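Local coordinates for protein type III effector XopAI (Xanthomonas citri, PDB 6K93) that is a bacterial type III effector with a mono-ADP-ribosyltransferase fold that probably binds arginine-containing peptides, at residues L160-L171 with C202-P211. Sequence-based numbering, arbitrary orientation.
Sequences LKYMATEDLVAL and CIISALHSLP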
loop_
_atom_site.group_PDB
_atom_site.type_symbol
_atom_site.label_atom_id
_atom_site.label_comp_id
_atom_site.label_asym_id
_atom_site.label_seq_id
_atom_site.Cartn_x
_atom_site.Cartn_y
_atom_site.Cartn_z
ATOM N N LEU A 160 13.751 13.331 4.305
ATOM C CA LEU A 160 13.153 12.117 4.842
ATOM C C LEU A 160 13.543 11.845 6.287
ATOM O O LEU A 160 13.196 10.800 6.815
ATOM C CB LEU A 160 13.570 10.915 3.988
ATOM C CG LEU A 160 13.131 10.896 2.517
ATOM C CD1 LEU A 160 13.737 9.696 1.825
ATOM C CD2 LEU A 160 11.632 10.846 2.425
ATOM N N LYS A 161 14.237 12.760 6.954
ATOM C CA LYS A 161 14.820 12.422 8.250
ATOM C C LYS A 161 13.785 12.191 9.346
ATOM O O LYS A 161 14.121 11.583 10.370
ATOM C CB LYS A 161 15.816 13.510 8.676
ATOM C CG LYS A 161 15.187 14.821 9.130
ATOM C CD LYS A 161 16.324 15.820 9.477
ATOM C CE LYS A 161 15.818 17.029 10.222
ATOM N NZ LYS A 161 16.808 18.136 10.212
ATOM N N TYR A 162 12.551 12.640 9.163
ATOM C CA TYR A 162 11.509 12.395 10.146
ATOM C C TYR A 162 10.760 11.100 9.895
ATOM O O TYR A 162 9.964 10.693 10.752
ATOM C CB TYR A 162 10.525 13.568 10.175
ATOM C CG TYR A 162 11.222 14.878 10.411
ATOM C CD1 TYR A 162 11.823 15.145 11.621
ATOM C CD2 TYR A 162 11.305 15.814 9.406
ATOM C CE1 TYR A 162 12.479 16.337 11.832
ATOM C CE2 TYR A 162 11.963 17.000 9.602
ATOM C CZ TYR A 162 12.550 17.248 10.823
ATOM O OH TYR A 162 13.208 18.443 11.018
ATOM N N MET A 163 10.993 10.458 8.751
ATOM C CA MET A 163 10.340 9.194 8.455
ATOM C C MET A 163 10.828 8.112 9.395
ATOM O O MET A 163 12.016 8.049 9.720
ATOM C CB MET A 163 10.632 8.757 7.025
ATOM C CG MET A 163 10.194 9.723 5.963
ATOM S SD MET A 163 8.420 9.899 5.870
ATOM C CE MET A 163 7.877 8.269 5.268
ATOM N N ALA A 164 9.907 7.235 9.809
ATOM C CA ALA A 164 10.303 6.025 10.515
ATOM C C ALA A 164 10.921 5.060 9.528
ATOM O O ALA A 164 10.369 4.844 8.462
ATOM C CB ALA A 164 9.101 5.400 11.206
ATOM N N THR A 165 12.062 4.474 9.871
ATOM C CA THR A 165 12.753 3.625 8.909
ATOM C C THR A 165 11.876 2.465 8.473
ATOM O O THR A 165 11.875 2.100 7.290
ATOM C CB THR A 165 14.057 3.116 9.510
ATOM O OG1 THR A 165 14.816 4.233 9.970
ATOM C CG2 THR A 165 14.871 2.351 8.502
ATOM N N GLU A 166 11.139 1.853 9.416
ATOM C CA GLU A 166 10.295 0.725 9.056
ATOM C C GLU A 166 9.146 1.141 8.137
ATOM O O GLU A 166 8.663 0.334 7.345
ATOM C CB GLU A 166 9.717 0.079 10.310
ATOM C CG GLU A 166 10.756 -0.506 11.248
ATOM C CD GLU A 166 11.283 0.496 12.268
ATOM O OE1 GLU A 166 11.084 1.713 12.139
ATOM O OE2 GLU A 166 11.905 0.018 13.253
ATOM N N ASP A 167 8.665 2.376 8.228
ATOM C CA ASP A 167 7.640 2.826 7.291
ATOM C C ASP A 167 8.201 2.885 5.873
ATOM O O ASP A 167 7.523 2.496 4.917
ATOM C CB ASP A 167 7.107 4.194 7.700
ATOM C CG ASP A 167 6.209 4.153 8.917
ATOM O OD1 ASP A 167 5.803 3.062 9.415
ATOM O OD2 ASP A 167 5.890 5.266 9.408
ATOM N N LEU A 168 9.432 3.388 5.716
ATOM C CA LEU A 168 10.064 3.362 4.404
ATOM C C LEU A 168 10.305 1.936 3.923
ATOM O O LEU A 168 10.114 1.626 2.741
ATOM C CB LEU A 168 11.380 4.130 4.437
ATOM C CG LEU A 168 11.304 5.657 4.635
ATOM C CD1 LEU A 168 12.699 6.266 4.687
ATOM C CD2 LEU A 168 10.486 6.292 3.519
ATOM N N VAL A 169 10.680 1.036 4.838
ATOM C CA VAL A 169 10.824 -0.373 4.471
ATOM C C VAL A 169 9.501 -0.933 3.951
ATOM O O VAL A 169 9.471 -1.711 2.997
ATOM C CB VAL A 169 11.359 -1.191 5.663
ATOM C CG1 VAL A 169 11.274 -2.687 5.381
ATOM C CG2 VAL A 169 12.786 -0.801 5.987
ATOM N N ALA A 170 8.387 -0.515 4.545
ATOM C CA ALA A 170 7.082 -0.957 4.071
ATOM C C ALA A 170 6.839 -0.554 2.623
ATOM O O ALA A 170 6.226 -1.315 1.864
ATOM C CB ALA A 170 5.970 -0.404 4.989
ATOM N N LEU A 171 7.277 0.646 2.225
ATOM C CA LEU A 171 7.130 1.057 0.833
ATOM C C LEU A 171 7.971 0.187 -0.078
ATOM O O LEU A 171 7.503 -0.241 -1.130
ATOM C CB LEU A 171 7.480 2.537 0.659
ATOM C CG LEU A 171 6.600 3.561 1.375
ATOM C CD1 LEU A 171 7.124 4.977 1.068
ATOM C CD2 LEU A 171 5.153 3.405 0.971
ATOM N N CYS A 202 1.964 0.266 8.393
ATOM C CA CYS A 202 3.223 0.921 8.068
ATOM C C CYS A 202 3.221 1.526 6.668
ATOM O O CYS A 202 3.806 2.596 6.470
ATOM C CB CYS A 202 4.373 -0.057 8.259
ATOM S SG CYS A 202 4.701 -0.329 10.024
ATOM N N ILE A 203 2.542 0.914 5.702
ATOM C CA ILE A 203 2.447 1.546 4.388
ATOM C C ILE A 203 1.628 2.823 4.475
ATOM O O ILE A 203 2.007 3.859 3.931
ATOM C CB ILE A 203 1.848 0.581 3.351
ATOM C CG1 ILE A 203 2.727 -0.648 3.143
ATOM C CG2 ILE A 203 1.634 1.318 2.026
ATOM C CD1 ILE A 203 2.068 -1.729 2.281
ATOM N N ILE A 204 0.485 2.778 5.159
ATOM C CA ILE A 204 -0.357 3.964 5.281
ATOM C C ILE A 204 0.402 5.069 5.991
ATOM O O ILE A 204 0.357 6.227 5.581
ATOM C CB ILE A 204 -1.675 3.633 6.005
ATOM C CG1 ILE A 204 -2.481 2.648 5.162
ATOM C CG2 ILE A 204 -2.486 4.891 6.257
ATOM C CD1 ILE A 204 -3.692 2.077 5.885
ATOM N N SER A 205 1.093 4.725 7.073
ATOM C CA SER A 205 1.905 5.688 7.803
ATOM C C SER A 205 2.946 6.316 6.899
ATOM O O SER A 205 3.143 7.535 6.927
ATOM C CB SER A 205 2.559 4.974 8.989
ATOM O OG SER A 205 3.234 5.896 9.807
ATOM N N ALA A 206 3.631 5.499 6.097
ATOM C CA ALA A 206 4.640 6.025 5.187
ATOM C C ALA A 206 4.022 7.005 4.202
ATOM O O ALA A 206 4.583 8.072 3.927
ATOM C CB ALA A 206 5.312 4.892 4.434
ATOM N N LEU A 207 2.883 6.635 3.617
ATOM C CA LEU A 207 2.283 7.471 2.582
ATOM C C LEU A 207 1.823 8.807 3.127
ATOM O O LEU A 207 1.906 9.825 2.420
ATOM C CB LEU A 207 1.137 6.733 1.906
ATOM C CG LEU A 207 1.588 5.514 1.074
ATOM C CD1 LEU A 207 0.376 4.678 0.688
ATOM C CD2 LEU A 207 2.339 5.938 -0.173
ATOM N N HIS A 208 1.356 8.844 4.370
ATOM C CA HIS A 208 0.892 10.097 4.933
ATOM C C HIS A 208 1.991 10.887 5.622
ATOM O O HIS A 208 1.774 12.059 5.942
ATOM C CB HIS A 208 -0.256 9.833 5.911
ATOM C CG HIS A 208 -1.544 9.489 5.238
ATOM N ND1 HIS A 208 -2.118 10.303 4.282
ATOM C CD2 HIS A 208 -2.366 8.416 5.361
ATOM C CE1 HIS A 208 -3.240 9.754 3.857
ATOM N NE2 HIS A 208 -3.414 8.612 4.498
ATOM N N SER A 209 3.166 10.299 5.833
ATOM C CA SER A 209 4.250 11.034 6.455
ATOM C C SER A 209 5.282 11.525 5.445
ATOM O O SER A 209 6.032 12.453 5.770
ATOM C CB SER A 209 4.918 10.186 7.536
ATOM O OG SER A 209 5.442 8.996 7.060
ATOM N N LEU A 210 5.315 10.972 4.222
ATOM C CA LEU A 210 6.211 11.496 3.196
ATOM C C LEU A 210 5.954 12.987 3.012
ATOM O O LEU A 210 4.794 13.415 2.995
ATOM C CB LEU A 210 6.004 10.802 1.848
ATOM C CG LEU A 210 6.678 9.436 1.692
ATOM C CD1 LEU A 210 6.242 8.752 0.426
ATOM C CD2 LEU A 210 8.213 9.529 1.755
ATOM N N PRO A 211 6.992 13.801 2.850
ATOM C CA PRO A 211 6.759 15.234 2.644
ATOM C C PRO A 211 6.086 15.515 1.307
ATOM O O PRO A 211 6.066 14.686 0.386
ATOM C CB PRO A 211 8.155 15.856 2.721
ATOM C CG PRO A 211 9.126 14.730 2.581
ATOM C CD PRO A 211 8.419 13.451 2.971
HETATM O O HOH W 1 7.124 7.647 8.843
#
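C202 and I203 both rest against the methyl of A170, where helix 165-171 passes over helix 202-209 at 103°, a nearly perpendicular helix-helix packing with axes 7.7 Å apart in the helical part of this mono-ADP-ribosyltransferase fold. A170 CB lies 3.7 Å from C202 CB, and I203 brings CG1 up to the same methyl; alanine is small enough to let the helices approach, while F123 of helix 117-128 touches both A170 and C202. Three residues after C202, S205 carries its hydroxyl opposite the backbone N (chi1 -173°), which directs it to D167. S205 OG donates to D167 OD2 at 2.8 Å, arriving 44° out of the carboxylate plane. S115 braces this pair from outside, its OG bonded to D167 OD1 and its backbone N to S205 OG, so both carboxylate oxygens are gripped and the group's rotation is fixed.

A206 suits the centre of the crossing because its side chain is a single methyl, which allows the two backbones to come close: A206 CB sits 3.3 Å from D167 O and also packs against the fork of L171, whose CD2 runs on to CD2 of L207. S209 turns OG back to its own helix, donating to S205 O, while accepting from a water that also donates to D167 OD2 at 2.7 Å. The same water accepts from the backbone N-H of A164, at the N-cap position of helix 165-171. M163, flexible enough to bend at both chi2 and chi3, curls its thioether beside this serine, with CE 3.1 Å from S209 OG. L210 then fills the apolar end: CD1 meets L171 CD1 tip to tip, and CD2 packs against M163 CE and L160 CD2. P211 presents its rigid ring crosswise to L160, with CD 4.2 Å from L160 CD2.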